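Local coordinates for extracellular fatty acid-binding protein (Gallus gallus, PDB 3SAO) that tightly binds bacterial ferric siderophores, and also binds long-chain fatty acids and lysophosphatidic acid, inside a lipocalin barrel, at residues 49-54 with 151-156. Numbering follows the deposited sequence. Where two conformers were deposited one is given.
With NKN ((2R)-2-hydroxy-3-(phosphonooxy)propyl tetradecanoate), chain C.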
loop_
_atom_site.group_PDB
_atom_site.type_symbol
_atom_site.label_atom_id
_atom_site.label_comp_id
_atom_site.label_asym_id
_atom_site.label_seq_id
_atom_site.Cartn_x
_atom_site.Cartn_y
_atom_site.Cartn_z
ATOM N N SER A 49 -0.527 -5.376 -8.373
ATOM C CA SER A 49 -1.828 -6.029 -8.355
ATOM C C SER A 49 -2.314 -6.146 -6.927
ATOM O O SER A 49 -1.560 -6.578 -6.070
ATOM C CB SER A 49 -1.706 -7.415 -8.973
ATOM O OG SER A 49 -1.285 -7.290 -10.310
ATOM N N TYR A 50 -3.532 -5.695 -6.644
ATOM C CA TYR A 50 -4.020 -5.669 -5.273
ATOM C C TYR A 50 -5.239 -6.587 -5.149
ATOM O O TYR A 50 -5.960 -6.792 -6.135
ATOM C CB TYR A 50 -4.499 -4.270 -4.915
ATOM C CG TYR A 50 -3.513 -3.159 -5.135
ATOM C CD1 TYR A 50 -2.662 -2.763 -4.119
ATOM C CD2 TYR A 50 -3.485 -2.454 -6.327
ATOM C CE1 TYR A 50 -1.791 -1.673 -4.281
ATOM C CE2 TYR A 50 -2.603 -1.367 -6.502
ATOM C CZ TYR A 50 -1.786 -0.977 -5.473
ATOM O OH TYR A 50 -0.897 0.070 -5.646
ATOM N N ALA A 51 -5.453 -7.088 -3.941
ATOM C CA ALA A 51 -6.636 -7.827 -3.539
ATOM C C ALA A 51 -7.008 -7.428 -2.106
ATOM O O ALA A 51 -6.223 -7.581 -1.150
ATOM C CB ALA A 51 -6.347 -9.377 -3.682
ATOM N N ALA A 52 -8.205 -6.875 -1.954
ATOM C CA ALA A 52 -8.716 -6.420 -0.637
ATOM C C ALA A 52 -10.194 -6.757 -0.446
ATOM O O ALA A 52 -11.006 -6.512 -1.338
ATOM C CB ALA A 52 -8.506 -4.938 -0.504
ATOM N N PRO A 53 -10.561 -7.309 0.728
ATOM C CA PRO A 53 -11.979 -7.504 1.014
ATOM C C PRO A 53 -12.753 -6.202 1.049
ATOM O O PRO A 53 -12.163 -5.125 1.247
ATOM C CB PRO A 53 -11.996 -8.140 2.417
ATOM C CG PRO A 53 -10.583 -8.303 2.833
ATOM C CD PRO A 53 -9.713 -7.539 1.912
ATOM N N SER A 54 -14.068 -6.321 0.869
ATOM C CA SER A 54 -14.988 -5.189 1.049
ATOM C C SER A 54 -16.395 -5.711 1.240
ATOM O O SER A 54 -16.657 -6.867 0.920
ATOM C CB SER A 54 -14.932 -4.308 -0.188
ATOM O OG SER A 54 -15.869 -4.782 -1.156
ATOM N N CYS A 151 -9.239 -13.173 0.304
ATOM C CA CYS A 151 -9.072 -12.322 -0.838
ATOM C C CYS A 151 -7.601 -12.309 -1.259
ATOM O O CYS A 151 -6.793 -11.737 -0.532
ATOM C CB CYS A 151 -9.557 -10.942 -0.402
ATOM S SG CYS A 151 -9.741 -9.740 -1.679
ATOM N N SER A 152 -7.278 -12.937 -2.400
ATOM C CA SER A 152 -5.899 -13.067 -2.907
ATOM C C SER A 152 -5.725 -12.533 -4.307
ATOM O O SER A 152 -6.611 -12.598 -5.131
ATOM C CB SER A 152 -5.474 -14.531 -2.954
ATOM O OG SER A 152 -5.393 -15.076 -1.667
ATOM N N VAL A 153 -4.515 -12.104 -4.620
ATOM C CA VAL A 153 -4.187 -11.850 -5.996
ATOM C C VAL A 153 -4.164 -13.157 -6.784
ATOM O O VAL A 153 -3.811 -14.219 -6.278
ATOM C CB VAL A 153 -2.847 -11.137 -6.125
ATOM C CG1 VAL A 153 -2.915 -9.783 -5.331
ATOM C CG2 VAL A 153 -1.765 -12.024 -5.631
ATOM N N ASP A 154 -4.405 -13.023 -8.068
ATOM C CA ASP A 154 -4.496 -14.176 -8.953
ATOM C C ASP A 154 -3.109 -14.733 -9.226
ATOM O O ASP A 154 -2.121 -14.027 -9.129
ATOM C CB ASP A 154 -5.140 -13.770 -10.268
ATOM C CG ASP A 154 -6.560 -13.273 -10.105
ATOM O OD1 ASP A 154 -7.288 -13.726 -9.193
ATOM O OD2 ASP A 154 -6.958 -12.435 -10.937
ATOM N N GLU A 155 -3.041 -15.993 -9.616
ATOM C CA GLU A 155 -1.795 -16.524 -10.162
ATOM C C GLU A 155 -1.492 -15.874 -11.532
ATOM O O GLU A 155 -2.365 -15.257 -12.171
ATOM C CB GLU A 155 -1.825 -18.056 -10.218
ATOM C CG GLU A 155 -3.024 -18.683 -10.851
ATOM C CD GLU A 155 -2.894 -20.206 -10.987
ATOM O OE1 GLU A 155 -3.408 -20.767 -11.970
ATOM O OE2 GLU A 155 -2.314 -20.853 -10.095
ATOM N N VAL A 156 -0.219 -15.828 -11.886
ATOM C CA VAL A 156 0.182 -15.270 -13.170
ATOM C C VAL A 156 0.251 -16.399 -14.165
ATOM O O VAL A 156 0.804 -17.447 -13.864
ATOM C CB VAL A 156 1.545 -14.586 -13.066
ATOM C CG1 VAL A 156 1.998 -14.023 -14.418
ATOM C CG2 VAL A 156 1.507 -13.492 -12.011
HETATM O OAA NKN C . -0.181 2.888 -4.334
HETATM O OAB NKN C . 0.480 3.476 -2.130
HETATM P PAC NKN C . 0.537 2.356 -3.129
HETATM O OAD NKN C . 0.080 1.007 -2.633
HETATM O OAE NKN C . 7.000 -2.040 -2.008
HETATM O OAF NKN C . 2.076 2.157 -3.522
HETATM C CAG NKN C . 2.615 1.159 -4.397
HETATM C CAH NKN C . 4.133 1.084 -4.265
HETATM C CAI NKN C . 4.746 -0.309 -4.037
HETATM O OAJ NKN C . 5.767 -0.277 -3.016
HETATM C CAK NKN C . 6.921 -1.179 -2.886
HETATM C CAL NKN C . 8.102 -1.000 -3.803
HETATM C CAM NKN C . 9.332 -0.684 -2.964
HETATM C CAN NKN C . 10.486 -0.153 -3.806
HETATM C CAO NKN C . 10.074 0.102 -5.255
HETATM O OAY NKN C . 4.662 1.589 -5.495
#
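The phosphate oxygen OAD of the bound lysophosphatidic acid lies near the ring plane of Tyr50, at its edge, and accepts a weak hydrogen bond from Tyr50 OH at 3.3 Å. Tyr114, Lys82 and Arg112 are also hydrogen-bonded to the ligand, a cationic and phenolic setting that probably stabilises the phosphate's negative charge. Tyr50 reaches inward because side chains alternate along strand 45-52, and its ring is further stacked with Trp61. Ala51, next in the strand, faces the other way, toward the C-terminal tail, illustrating how one barrel strand serves two environments. No hydrogen bond joins 49-54 to 151-156, although the touching parts, 49-53 and 151-153, run in opposite directions (176°); apolar contact does the work. The methyl of Ala51 presses on the tail backbone, CB lying 3.4 Å from Val153 N. Val153 puts CG1 anti to its own carbonyl carbon (chi1 -59°), which brings that methyl within 3.8 Å of Ala51 CB and 3.6 Å of Ser49 O. At the other end, Cys151 CB meets Pro53 CD at 4.1 Å. The sulfur of Cys151 is disulfide-bonded to Cys58, just before strand 59-66, and Asp154 adds a salt bridge to Lys60. A C-terminal tail fastened by a disulfide across the outside of the barrel, behind a strand whose inner face lines the calyx, is a familiar lipocalin arrangement.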